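PDB 4TLV: ADP-ribosylating toxin CARDS from Mycoplasma pneumoniae, which transfers the ADP-ribosyl group of NAD+ to target proteins as a mono-ADP-ribosylating virulence toxin and causes vacuoles to form in mammalian cells. Local coordinates for residues D318-I323 and S438-D443; V354-V357 and N361-W364; A124-F129 and K478-F483; A59-G64 and V432-A437; R377-L382 and T386-F391. One frame throughout, in Å; residues are numbered along the deposited sequence.

Contact 1 of 5, residues D318-I323 and S438-D443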
# COMPACT_ATOMS: atom_id res chain seq x y z
N ASP A 318 -0.89 1.96 10.30
CA ASP A 318 -0.67 0.67 9.62
C ASP A 318 0.51 0.68 8.63
O ASP A 318 1.16 1.70 8.44
CB ASP A 318 -1.96 0.14 8.96
CG ASP A 318 -2.35 0.92 7.69
OD1 ASP A 318 -1.51 1.60 7.07
OD2 ASP A 318 -3.53 0.82 7.29
N VAL A 319 0.78 -0.47 8.01
CA VAL A 319 1.96 -0.62 7.17
C VAL A 319 1.84 0.09 5.82
O VAL A 319 2.84 0.21 5.10
CB VAL A 319 2.28 -2.10 6.90
CG1 VAL A 319 2.96 -2.72 8.13
CG2 VAL A 319 1.00 -2.85 6.52
N TYR A 320 0.64 0.58 5.50
CA TYR A 320 0.46 1.45 4.33
C TYR A 320 0.69 2.90 4.74
O TYR A 320 0.51 3.81 3.94
CB TYR A 320 -0.95 1.29 3.74
CG TYR A 320 -1.19 -0.09 3.18
CD1 TYR A 320 -0.64 -0.47 1.97
CD2 TYR A 320 -1.95 -1.01 3.87
CE1 TYR A 320 -0.84 -1.75 1.46
CE2 TYR A 320 -2.15 -2.28 3.37
CZ TYR A 320 -1.59 -2.64 2.16
OH TYR A 320 -1.81 -3.91 1.66
N GLN A 321 1.10 3.09 5.99
CA GLN A 321 1.33 4.42 6.57
C GLN A 321 0.06 5.19 6.95
O GLN A 321 0.13 6.40 7.20
CB GLN A 321 2.23 5.29 5.67
CG GLN A 321 3.63 4.74 5.47
CD GLN A 321 4.54 5.69 4.68
OE1 GLN A 321 4.87 5.31 3.46
NE2 GLN A 321 4.91 6.78 5.16
N ARG A 322 -1.08 4.52 7.01
CA ARG A 322 -2.34 5.20 7.27
C ARG A 322 -2.61 5.25 8.76
O ARG A 322 -2.28 4.32 9.49
CB ARG A 322 -3.50 4.49 6.57
CG ARG A 322 -3.28 4.28 5.06
CD ARG A 322 -4.46 3.49 4.46
NE ARG A 322 -4.52 2.12 4.97
CZ ARG A 322 -5.27 1.16 4.44
NH1 ARG A 322 -6.02 1.43 3.37
NH2 ARG A 322 -5.30 -0.06 4.98
N ILE A 323 -3.20 6.34 9.21
CA ILE A 323 -3.70 6.39 10.58
C ILE A 323 -5.20 6.16 10.52
O ILE A 323 -5.94 7.02 10.03
CB ILE A 323 -3.39 7.77 11.22
CG1 ILE A 323 -1.88 8.03 11.22
CG2 ILE A 323 -3.96 7.83 12.64
CD1 ILE A 323 -1.51 9.50 11.46
N SER A 438 -5.88 -3.79 8.15
CA SER A 438 -7.13 -4.53 8.37
C SER A 438 -8.09 -4.45 7.19
O SER A 438 -9.01 -5.27 7.09
CB SER A 438 -7.83 -4.03 9.64
OG SER A 438 -8.37 -2.74 9.43
N THR A 439 -7.89 -3.47 6.31
CA THR A 439 -8.64 -3.41 5.05
C THR A 439 -7.71 -3.09 3.89
O THR A 439 -6.64 -2.49 4.07
CB THR A 439 -9.78 -2.38 5.07
OG1 THR A 439 -9.25 -1.05 5.17
CG2 THR A 439 -10.77 -2.69 6.23
N PHE A 440 -8.12 -3.51 2.70
CA PHE A 440 -7.24 -3.46 1.54
C PHE A 440 -7.97 -2.90 0.32
O PHE A 440 -8.06 -3.55 -0.73
CB PHE A 440 -6.71 -4.86 1.28
CG PHE A 440 -6.04 -5.46 2.48
CD1 PHE A 440 -6.77 -6.17 3.42
CD2 PHE A 440 -4.68 -5.30 2.68
CE1 PHE A 440 -6.16 -6.72 4.53
CE2 PHE A 440 -4.06 -5.85 3.80
CZ PHE A 440 -4.80 -6.55 4.73
N PHE A 441 -8.51 -1.70 0.46
CA PHE A 441 -9.26 -1.05 -0.62
C PHE A 441 -8.33 -0.21 -1.49
O PHE A 441 -7.52 0.56 -0.96
CB PHE A 441 -10.33 -0.11 -0.05
CG PHE A 441 -11.24 -0.76 0.97
CD1 PHE A 441 -11.55 -2.11 0.90
CD2 PHE A 441 -11.80 0.02 1.98
CE1 PHE A 441 -12.40 -2.69 1.85
CE2 PHE A 441 -12.66 -0.55 2.92
CZ PHE A 441 -12.96 -1.91 2.85
N VAL A 442 -8.46 -0.35 -2.81
CA VAL A 442 -7.74 0.51 -3.76
C VAL A 442 -8.71 1.52 -4.34
O VAL A 442 -9.82 1.15 -4.75
CB VAL A 442 -7.13 -0.28 -4.95
CG1 VAL A 442 -6.35 0.67 -5.88
CG2 VAL A 442 -6.23 -1.40 -4.45
N ASP A 443 -8.33 2.79 -4.34
CA ASP A 443 -9.13 3.83 -5.02
C ASP A 443 -8.88 3.69 -6.52
O ASP A 443 -7.77 3.92 -6.99
CB ASP A 443 -8.72 5.22 -4.52
CG ASP A 443 -9.62 6.34 -5.08
OD1 ASP A 443 -10.36 6.12 -6.06
OD2 ASP A 443 -9.56 7.47 -4.54
O HOH W 1 -5.65 -0.96 8.06
O HOH W 2 -8.38 -0.03 2.70
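Arg-322 carries the polar side of this contact. Its NH2 donates to Thr-439 O over 2.9 Å with an N-H...O angle of 163°, the oxygen lying at the guanidinium edge while the donor is tilted 28° from the carbonyl plane. Within the loop 318-323 the same group meets Asp-318 in a side-on salt bridge: NE approaches OD2 on its syn lone pair at 2.8 Å, and NH2 also donates to OD2. The other carboxylate oxygen, OD1, takes the backbone N of Arg-322, just past the type I turn from Asp-318 to Gln-321, and weakly that of Tyr-320 within it. Water carries the network further: one molecule links Asp-318 OD2 to Ser-438 N, another joins Arg-322 NH1, Thr-439 OG1 and Phe-441 N. The apolar side is a meeting of Tyr-320 and Phe-440, whose side chains cross at about a right angle; Tyr-320 OH lies at the rim of the phenylalanine ring, 3.3 Å from Phe-440 CD2. Tyr-320 CG also lies above one face of the Arg-322 guanidinium, toward its rim. A trefoil loop of D2 is thus joined to the D2-D3 junction by a buried arginine whose charge is probably balanced by Asp-318, which also fixes its rotation.

Contact 2 of 5, residues V354-V357 and N361-W364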
# COMPACT_ATOMS: atom_id res chain seq x y z
N VAL A 354 -12.37 7.39 3.21
CA VAL A 354 -12.31 5.93 3.11
C VAL A 354 -10.86 5.46 2.99
O VAL A 354 -10.12 5.92 2.11
CB VAL A 354 -13.16 5.43 1.93
CG1 VAL A 354 -12.95 3.92 1.68
CG2 VAL A 354 -14.63 5.71 2.19
N SER A 355 -10.44 4.54 3.87
CA SER A 355 -9.06 4.04 3.85
C SER A 355 -8.73 3.41 2.51
O SER A 355 -9.45 2.55 2.04
CB SER A 355 -8.86 2.98 4.95
OG SER A 355 -9.29 3.46 6.22
N ALA A 356 -7.62 3.83 1.90
CA ALA A 356 -7.25 3.36 0.56
C ALA A 356 -5.76 3.14 0.55
O ALA A 356 -5.00 4.00 0.98
CB ALA A 356 -7.60 4.42 -0.48
N VAL A 357 -5.33 2.00 0.02
CA VAL A 357 -3.92 1.64 0.10
C VAL A 357 -3.04 2.48 -0.81
O VAL A 357 -1.83 2.54 -0.61
CB VAL A 357 -3.67 0.15 -0.17
CG1 VAL A 357 -4.37 -0.70 0.89
CG2 VAL A 357 -4.15 -0.23 -1.58
N ASN A 361 -2.33 10.98 0.08
CA ASN A 361 -2.77 11.93 1.10
C ASN A 361 -3.22 11.27 2.41
O ASN A 361 -3.51 11.97 3.38
CB ASN A 361 -3.82 12.91 0.55
CG ASN A 361 -5.11 12.23 0.10
OD1 ASN A 361 -5.30 11.02 0.29
ND2 ASN A 361 -6.02 13.01 -0.50
N GLN A 362 -3.25 9.94 2.46
CA GLN A 362 -3.49 9.22 3.72
C GLN A 362 -2.21 8.63 4.32
O GLN A 362 -2.27 7.87 5.29
CB GLN A 362 -4.52 8.10 3.54
CG GLN A 362 -5.89 8.54 3.01
CD GLN A 362 -6.82 7.35 2.73
OE1 GLN A 362 -6.48 6.20 3.00
NE2 GLN A 362 -7.99 7.64 2.20
N LYS A 363 -1.05 8.95 3.75
CA LYS A 363 0.19 8.38 4.25
C LYS A 363 0.95 9.35 5.17
O LYS A 363 1.10 10.54 4.85
CB LYS A 363 1.07 7.89 3.10
CG LYS A 363 0.38 6.78 2.26
CD LYS A 363 1.39 6.14 1.30
CE LYS A 363 0.73 5.11 0.37
NZ LYS A 363 -0.07 4.06 1.13
N TRP A 364 1.42 8.82 6.30
CA TRP A 364 2.04 9.62 7.37
C TRP A 364 3.33 8.97 7.82
O TRP A 364 3.46 7.75 7.78
CB TRP A 364 1.09 9.69 8.57
CG TRP A 364 -0.25 10.28 8.22
CD1 TRP A 364 -1.39 9.60 7.86
CD2 TRP A 364 -0.58 11.67 8.19
NE1 TRP A 364 -2.40 10.49 7.61
CE2 TRP A 364 -1.94 11.77 7.81
CE3 TRP A 364 0.13 12.85 8.46
CZ2 TRP A 364 -2.60 13.00 7.68
CZ3 TRP A 364 -0.53 14.08 8.34
CH2 TRP A 364 -1.88 14.15 7.96
O HOH W 3 -2.57 5.30 1.64
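Gln-362 reaches Ser-355 and its neighbours because CG stands anti to its own carbonyl carbon (chi1 -58°) and the chain runs extended beyond it, while Lys-363 starts the same way but bends at its last torsion (chi4 -52°), which turns NZ back to Val-357. The flat amide of Gln-362 bridges two peptide groups on the loop 354-357. Its NE2 donates to Val-354 O over 2.7 Å, with the oxygen close to the amide plane but the donor above the carbonyl plane of Val-354. On the other branch, OE1 accepts the backbone N of Ala-356 at 2.9 Å. Together the two bonds fix the amide's rotation and satisfy both of its polar ends; NE2 has a further, weak bond to Ser-353 OG. Lys-363 NZ donates to Val-357 O over 2.9 Å, and a water passes between NZ and Ala-356 O, 2.8 Å from each. The same ammonium also reaches Tyr-320 O, so its charge is probably stabilised by backbone carbonyls of two loops. Nearby, Phe-441 of D3 makes a backbone bond with Val-357. The arrangement ties the two ends of the loop between strands 348-354 and 364-368 of the D2 beta-trefoil through side-chain to backbone bonds.

Contact 3 of 5, residues A124-F129 and K478-F483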
# COMPACT_ATOMS: atom_id res chain seq x y z
N ALA A 124 -2.17 -13.34 -1.19
CA ALA A 124 -1.10 -12.98 -0.26
C ALA A 124 -0.32 -11.75 -0.75
O ALA A 124 -0.03 -10.85 0.04
CB ALA A 124 -0.17 -14.15 -0.05
N LEU A 125 0.03 -11.71 -2.03
CA LEU A 125 0.74 -10.56 -2.60
C LEU A 125 -0.09 -9.28 -2.45
O LEU A 125 0.44 -8.20 -2.16
CB LEU A 125 1.01 -10.80 -4.08
CG LEU A 125 1.63 -9.65 -4.89
CD1 LEU A 125 2.96 -9.24 -4.25
CD2 LEU A 125 1.84 -10.12 -6.33
N ARG A 126 -1.40 -9.40 -2.66
CA ARG A 126 -2.32 -8.26 -2.64
C ARG A 126 -2.54 -7.68 -1.25
O ARG A 126 -2.84 -6.50 -1.09
CB ARG A 126 -3.69 -8.70 -3.16
CG ARG A 126 -3.79 -8.82 -4.67
CD ARG A 126 -5.21 -9.29 -5.01
NE ARG A 126 -5.57 -8.94 -6.38
CZ ARG A 126 -6.81 -8.99 -6.85
NH1 ARG A 126 -7.80 -9.36 -6.05
NH2 ARG A 126 -7.04 -8.65 -8.11
N THR A 127 -2.45 -8.55 -0.26
CA THR A 127 -2.82 -8.17 1.09
C THR A 127 -1.56 -8.19 1.96
O THR A 127 -0.88 -7.15 2.08
CB THR A 127 -4.00 -9.03 1.64
OG1 THR A 127 -3.64 -10.41 1.69
CG2 THR A 127 -5.23 -8.87 0.73
N SER A 128 -1.20 -9.36 2.47
CA SER A 128 -0.07 -9.53 3.39
C SER A 128 1.26 -8.87 3.01
O SER A 128 1.90 -8.25 3.86
CB SER A 128 0.17 -11.03 3.67
OG SER A 128 -0.99 -11.61 4.21
N PHE A 129 1.70 -9.05 1.76
CA PHE A 129 2.99 -8.51 1.35
C PHE A 129 2.94 -7.18 0.60
O PHE A 129 3.98 -6.63 0.26
CB PHE A 129 3.74 -9.52 0.46
CG PHE A 129 3.94 -10.85 1.12
CD1 PHE A 129 4.74 -10.97 2.25
CD2 PHE A 129 3.35 -12.00 0.60
CE1 PHE A 129 4.95 -12.21 2.86
CE2 PHE A 129 3.54 -13.24 1.22
CZ PHE A 129 4.34 -13.34 2.35
N LYS A 478 -9.13 -7.97 -1.15
CA LYS A 478 -9.39 -9.26 -0.48
C LYS A 478 -10.32 -10.15 -1.30
O LYS A 478 -10.15 -11.35 -1.34
CB LYS A 478 -9.98 -9.07 0.92
CG LYS A 478 -9.01 -8.58 1.98
CD LYS A 478 -9.73 -8.40 3.34
CE LYS A 478 -9.80 -9.70 4.11
NZ LYS A 478 -10.37 -9.50 5.49
N THR A 479 -11.32 -9.54 -1.92
CA THR A 479 -12.43 -10.28 -2.51
C THR A 479 -12.64 -10.01 -4.00
O THR A 479 -13.48 -10.66 -4.62
CB THR A 479 -13.76 -9.97 -1.81
OG1 THR A 479 -14.07 -8.58 -1.98
CG2 THR A 479 -13.70 -10.31 -0.31
N SER A 480 -11.90 -9.06 -4.56
CA SER A 480 -12.04 -8.63 -5.97
C SER A 480 -13.37 -7.97 -6.30
O SER A 480 -13.78 -7.95 -7.46
CB SER A 480 -11.79 -9.81 -6.94
OG SER A 480 -10.50 -10.37 -6.78
N LYS A 481 -14.06 -7.41 -5.30
CA LYS A 481 -15.30 -6.69 -5.57
C LYS A 481 -15.01 -5.21 -5.87
O LYS A 481 -13.96 -4.66 -5.48
CB LYS A 481 -16.29 -6.84 -4.40
CG LYS A 481 -16.70 -8.29 -4.11
CD LYS A 481 -17.96 -8.36 -3.24
CE LYS A 481 -17.67 -7.85 -1.84
NZ LYS A 481 -16.72 -8.77 -1.16
N ILE A 482 -15.91 -4.58 -6.61
CA ILE A 482 -15.81 -3.16 -6.91
C ILE A 482 -16.97 -2.46 -6.22
O ILE A 482 -18.11 -2.91 -6.33
CB ILE A 482 -15.86 -2.89 -8.42
CG1 ILE A 482 -14.53 -3.34 -9.05
CG2 ILE A 482 -16.09 -1.41 -8.73
CD1 ILE A 482 -14.55 -3.40 -10.57
N PHE A 483 -16.69 -1.37 -5.51
CA PHE A 483 -17.76 -0.68 -4.78
C PHE A 483 -17.71 0.84 -4.88
O PHE A 483 -16.66 1.44 -5.13
CB PHE A 483 -17.86 -1.18 -3.32
CG PHE A 483 -16.63 -0.90 -2.46
CD1 PHE A 483 -15.61 -1.83 -2.35
CD2 PHE A 483 -16.54 0.28 -1.72
CE1 PHE A 483 -14.49 -1.58 -1.53
CE2 PHE A 483 -15.44 0.52 -0.90
CZ PHE A 483 -14.41 -0.41 -0.80
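The guanidinium of Arg-126 meets Ser-480 OG at its edge, the hydroxyl oxygen lying only 15° out of the plane; the two ends of this contact are the last turn of helix 115-126 in the mART domain and a turn of the D3 beta-trefoil leading into strand 481-485. NH1 donates to Ser-480 OG over 3.0 Å with an N-H...O angle of 153°. An arginine chain extended from CG to NE carries the group across the domain boundary. Elsewhere on the guanidinium, NH2 forms a salt bridge with Glu-97 and a hydrogen bond with Tyr-475 OH, so several partners hold its orientation, and the carboxylate probably offsets its charge. Ser-480 OG is shared as well, being hydrogen-bonded to Tyr-549 OH. The serine itself sits at a positive phi of 65°, in the turn before the strand. Beside this polar link lies a small apolar one. Thr-127, the first residue to leave the helical backbone, keeps OG1 on Arg-123 O and thereby points its methyl group to the D3 side. That methyl meets the aliphatic part of the Lys-478 chain, the two side chains crossing at about a right angle, with Thr-127 CG2 4.0 Å from Lys-478 CG.

Contact 4 of 5, residues A59-G64 and V432-A437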
# COMPACT_ATOMS: atom_id res chain seq x y z
N ALA A 59 10.78 -0.01 2.72
CA ALA A 59 12.04 -0.76 2.72
C ALA A 59 12.51 -1.07 4.15
O ALA A 59 13.18 -2.07 4.38
CB ALA A 59 13.14 -0.00 1.96
N ILE A 60 12.21 -0.18 5.09
CA ILE A 60 12.80 -0.30 6.43
C ILE A 60 11.86 -0.93 7.46
O ILE A 60 12.28 -1.25 8.58
CB ILE A 60 13.37 1.06 6.95
CG1 ILE A 60 14.28 0.82 8.16
CG2 ILE A 60 12.25 1.99 7.35
CD1 ILE A 60 15.15 2.04 8.52
N ARG A 61 10.61 -1.15 7.08
CA ARG A 61 9.63 -1.71 8.04
C ARG A 61 10.11 -2.99 8.75
O ARG A 61 9.97 -3.11 9.98
CB ARG A 61 8.26 -1.92 7.38
CG ARG A 61 7.18 -2.55 8.30
CD ARG A 61 7.00 -1.81 9.63
NE ARG A 61 6.05 -2.54 10.47
CZ ARG A 61 6.37 -3.60 11.22
NH1 ARG A 61 7.63 -4.04 11.24
NH2 ARG A 61 5.44 -4.22 11.95
N PHE A 62 10.66 -3.94 8.00
CA PHE A 62 11.05 -5.22 8.61
C PHE A 62 12.08 -4.97 9.71
O PHE A 62 12.15 -5.70 10.69
CB PHE A 62 11.65 -6.21 7.58
CG PHE A 62 13.08 -5.89 7.21
CD1 PHE A 62 13.37 -4.95 6.22
CD2 PHE A 62 14.14 -6.51 7.85
CE1 PHE A 62 14.68 -4.63 5.88
CE2 PHE A 62 15.48 -6.20 7.52
CZ PHE A 62 15.74 -5.26 6.53
N PHE A 63 12.86 -3.92 9.51
CA PHE A 63 13.99 -3.62 10.38
C PHE A 63 13.52 -3.11 11.76
O PHE A 63 14.30 -3.08 12.72
CB PHE A 63 14.91 -2.61 9.67
CG PHE A 63 16.29 -2.51 10.27
CD1 PHE A 63 17.15 -3.59 10.23
CD2 PHE A 63 16.72 -1.33 10.85
CE1 PHE A 63 18.43 -3.49 10.76
CE2 PHE A 63 17.99 -1.23 11.39
CZ PHE A 63 18.84 -2.32 11.34
N GLY A 64 12.25 -2.72 11.86
CA GLY A 64 11.66 -2.35 13.14
C GLY A 64 11.00 -3.49 13.92
O GLY A 64 10.19 -3.23 14.81
N VAL A 432 3.21 4.42 17.60
CA VAL A 432 4.18 4.99 16.68
C VAL A 432 5.00 3.93 15.92
O VAL A 432 6.14 4.17 15.52
CB VAL A 432 5.10 6.02 17.38
CG1 VAL A 432 4.23 7.17 17.93
CG2 VAL A 432 5.90 5.36 18.49
N THR A 433 4.37 2.78 15.69
CA THR A 433 4.91 1.71 14.86
C THR A 433 3.81 1.28 13.88
O THR A 433 2.65 1.51 14.12
CB THR A 433 5.34 0.50 15.70
OG1 THR A 433 4.19 -0.09 16.31
CG2 THR A 433 6.32 0.93 16.81
N MET A 434 4.19 0.63 12.79
CA MET A 434 3.22 0.30 11.75
C MET A 434 2.74 -1.14 11.88
O MET A 434 3.49 -2.08 11.65
CB MET A 434 3.84 0.57 10.37
CG MET A 434 3.98 2.04 10.05
SD MET A 434 5.01 2.31 8.60
CE MET A 434 6.60 2.44 9.34
N ARG A 435 1.46 -1.30 12.23
CA ARG A 435 0.89 -2.62 12.46
C ARG A 435 0.30 -3.15 11.16
O ARG A 435 0.12 -2.40 10.20
CB ARG A 435 -0.22 -2.55 13.52
CG ARG A 435 -1.51 -1.84 13.06
CD ARG A 435 -2.73 -2.17 13.99
NE ARG A 435 -2.47 -1.75 15.37
CZ ARG A 435 -3.34 -1.84 16.38
NH1 ARG A 435 -4.55 -2.32 16.16
NH2 ARG A 435 -2.99 -1.42 17.60
N ALA A 436 0.01 -4.45 11.12
CA ALA A 436 -0.62 -5.04 9.95
C ALA A 436 -1.95 -4.35 9.64
O ALA A 436 -2.66 -3.91 10.54
CB ALA A 436 -0.80 -6.56 10.14
N ALA A 437 -2.28 -4.25 8.36
CA ALA A 437 -3.47 -3.57 7.91
C ALA A 437 -4.72 -4.43 8.08
O ALA A 437 -4.62 -5.65 8.13
CB ALA A 437 -3.31 -3.17 6.44
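Arg-61 and Met-434 bury nearly all the surface of this contact, which joins the end of helix 56-60 in the mART domain to the loop following strand 415-421 in the D2 beta-trefoil domain. Arg-61 grips a single backbone oxygen side-on with two nitrogens: NE lies 2.9 Å from Met-434 O and NH2 lies 2.9 Å from the same Met-434 O. The two donors come differently to it. NE is in the carbonyl plane on a lone pair, whereas NH2 stands nearly along the C=O axis, and the oxygen lies close to the guanidinium plane. Neither bond is straight, with N-H...O angles of 143° and 138°, as expected when one acceptor sits in the fork between two N-H groups. A bend at chi2 (53°) in a chain whose CG lies opposite the backbone N swings the guanidinium to this carbonyl. The remaining nitrogen, NH1, is hydrogen-bonded to Val-220 O, so the arginine joins three parts of the chain through backbone carbonyls. Met-434 runs past the arginine in the opposite direction and packs on Trp-317 of the trefoil; its backbone N binds a glycerol, probably from the crystallisation liquor. Across the contact it is the first side-chain carbon of the methionine that does the touching, with Met-434 CB 3.8 Å from Arg-61 NE and 4.0 Å from Arg-61 CD.

Contact 5 of 5, residues R377-L382 and T386-F391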
# COMPACT_ATOMS: atom_id res chain seq x y z
N ARG A 377 7.34 13.63 15.63
CA ARG A 377 6.78 14.50 14.62
C ARG A 377 6.01 13.65 13.63
O ARG A 377 6.46 12.59 13.22
CB ARG A 377 7.90 15.26 13.91
CG ARG A 377 7.49 15.95 12.59
CD ARG A 377 8.66 16.83 12.09
NE ARG A 377 8.89 17.96 12.98
CZ ARG A 377 10.08 18.53 13.22
NH1 ARG A 377 11.19 18.06 12.64
NH2 ARG A 377 10.16 19.56 14.03
N VAL A 378 4.83 14.12 13.26
CA VAL A 378 3.98 13.37 12.33
C VAL A 378 3.91 14.16 11.03
O VAL A 378 3.44 15.30 11.03
CB VAL A 378 2.58 13.19 12.92
CG1 VAL A 378 1.63 12.49 11.93
CG2 VAL A 378 2.67 12.39 14.23
N SER A 379 4.40 13.57 9.94
CA SER A 379 4.54 14.29 8.68
C SER A 379 3.69 13.66 7.59
O SER A 379 3.53 12.44 7.55
CB SER A 379 6.01 14.29 8.23
OG SER A 379 6.83 14.90 9.21
N SER A 380 3.17 14.48 6.70
CA SER A 380 2.40 13.97 5.56
C SER A 380 3.27 13.65 4.33
O SER A 380 4.10 14.47 3.92
CB SER A 380 1.33 14.97 5.15
OG SER A 380 0.68 14.54 3.97
N GLU A 381 3.08 12.47 3.73
CA GLU A 381 3.78 12.13 2.50
C GLU A 381 3.32 13.01 1.34
O GLU A 381 3.99 13.09 0.32
CB GLU A 381 3.60 10.65 2.11
CG GLU A 381 4.23 9.66 3.08
CD GLU A 381 5.75 9.64 3.01
OE1 GLU A 381 6.35 10.38 2.19
OE2 GLU A 381 6.36 8.86 3.77
N LEU A 382 2.18 13.68 1.49
CA LEU A 382 1.69 14.56 0.43
C LEU A 382 2.65 15.72 0.16
O LEU A 382 2.74 16.24 -0.96
CB LEU A 382 0.28 15.07 0.77
CG LEU A 382 -0.49 15.74 -0.38
CD1 LEU A 382 -0.74 14.73 -1.50
CD2 LEU A 382 -1.79 16.31 0.12
N THR A 386 9.54 18.10 1.56
CA THR A 386 9.39 19.29 2.41
C THR A 386 9.13 18.90 3.85
O THR A 386 8.11 18.28 4.17
CB THR A 386 8.24 20.19 1.94
OG1 THR A 386 8.49 20.67 0.61
CG2 THR A 386 8.10 21.37 2.87
N GLU A 387 10.05 19.27 4.74
CA GLU A 387 9.88 18.96 6.15
C GLU A 387 8.58 19.58 6.61
O GLU A 387 8.30 20.75 6.31
CB GLU A 387 11.05 19.48 6.97
CG GLU A 387 12.37 18.83 6.63
CD GLU A 387 13.51 19.33 7.50
OE1 GLU A 387 13.39 20.44 8.06
OE2 GLU A 387 14.52 18.60 7.63
N ASN A 388 7.77 18.81 7.32
CA ASN A 388 6.44 19.25 7.70
C ASN A 388 5.94 18.49 8.94
O ASN A 388 6.54 17.49 9.36
CB ASN A 388 5.47 19.07 6.53
CG ASN A 388 5.16 17.60 6.24
OD1 ASN A 388 4.19 17.06 6.75
ND2 ASN A 388 5.98 16.96 5.40
N GLY A 389 4.86 18.99 9.53
CA GLY A 389 4.33 18.41 10.75
C GLY A 389 2.88 18.78 10.99
O GLY A 389 2.27 19.55 10.23
N LEU A 390 2.32 18.25 12.07
CA LEU A 390 0.95 18.58 12.46
C LEU A 390 0.94 19.88 13.25
O LEU A 390 1.87 20.15 14.01
CB LEU A 390 0.36 17.46 13.32
CG LEU A 390 0.11 16.10 12.66
CD1 LEU A 390 -0.39 15.11 13.73
CD2 LEU A 390 -0.91 16.23 11.52
N PHE A 391 -0.11 20.67 13.08
CA PHE A 391 -0.24 21.97 13.74
C PHE A 391 -1.67 22.21 14.23
O PHE A 391 -2.62 21.66 13.69
CB PHE A 391 0.15 23.10 12.77
CG PHE A 391 1.62 23.24 12.53
CD1 PHE A 391 2.27 22.40 11.63
CD2 PHE A 391 2.35 24.22 13.19
CE1 PHE A 391 3.64 22.52 11.41
CE2 PHE A 391 3.73 24.36 12.97
CZ PHE A 391 4.37 23.51 12.08
O HOH W 4 4.41 17.01 14.07
O HOH W 5 9.05 16.21 7.76
O HOH W 6 6.70 14.26 3.70
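Ser-379 OG donates to Asn-388 O over 2.6 Å, the shortest polar bond between these two strands of the D2 beta-trefoil, with the donor tilted 33° from the carbonyl plane. A water adds a second link, donating to Ser-379 OG and accepting from Asn-388 N. The strands 377-380 and 388-391 meet at a wide angle of 110°, and little regular backbone pairing is made between them; side chains and water supply most of the bonds. Asn-388 does the main work. Its CG is placed between the backbone N and the carbonyl carbon (chi1 71°), and this brings the amide up against Ser-379 and Ser-380. OD1 accepts the backbone N of Ser-380 at 2.8 Å, in the carbonyl plane and on a lone pair. ND2 turns to its own segment, donating almost straight to Thr-386 O, and makes a weak bond to Ser-380 O, which a water also bridges. The amide is thus held at both ends. Ser-380 OG accepts the backbone N of Leu-382 in an ST turn as the strand ends. At the other end, Arg-377 lays CD against Asn-388 O while its NE forms a salt bridge with Glu-417 on strand 415-421. Gly-389 passes close to the first strand, its CA 3.2 Å from Val-378 O in a CA-H...O contact. A third water accepts from the backbone N of both Val-378 and Leu-390. Apolar cover comes from one branch of leucine lying against the valine, with Leu-390 CD1 3.6 Å from Val-378 CB.

From the N terminus, the mART domain supplies the first segments of contacts 4 and 3, residues 59-64 and 124-129, whose partners lie far along the chain in D2 and D3. These two long loops cross, since 432-437 comes before 478-483. Within D2, contact 1 opens at 318-323 and closes at the D2-D3 junction, crossing contact 4 but lying wholly within the span of contact 3. The short loops of contacts 2 and 5 follow in series, both inside contact 1. Contact 1 touches contacts 2, 3, 4 and 5, so the D2-D3 junction it ties lies next to the D2 loops of contacts 2 and 5 and to the mART contacts 3 and 4; contacts 3 and 5, with centres about 29 Å apart, do not meet.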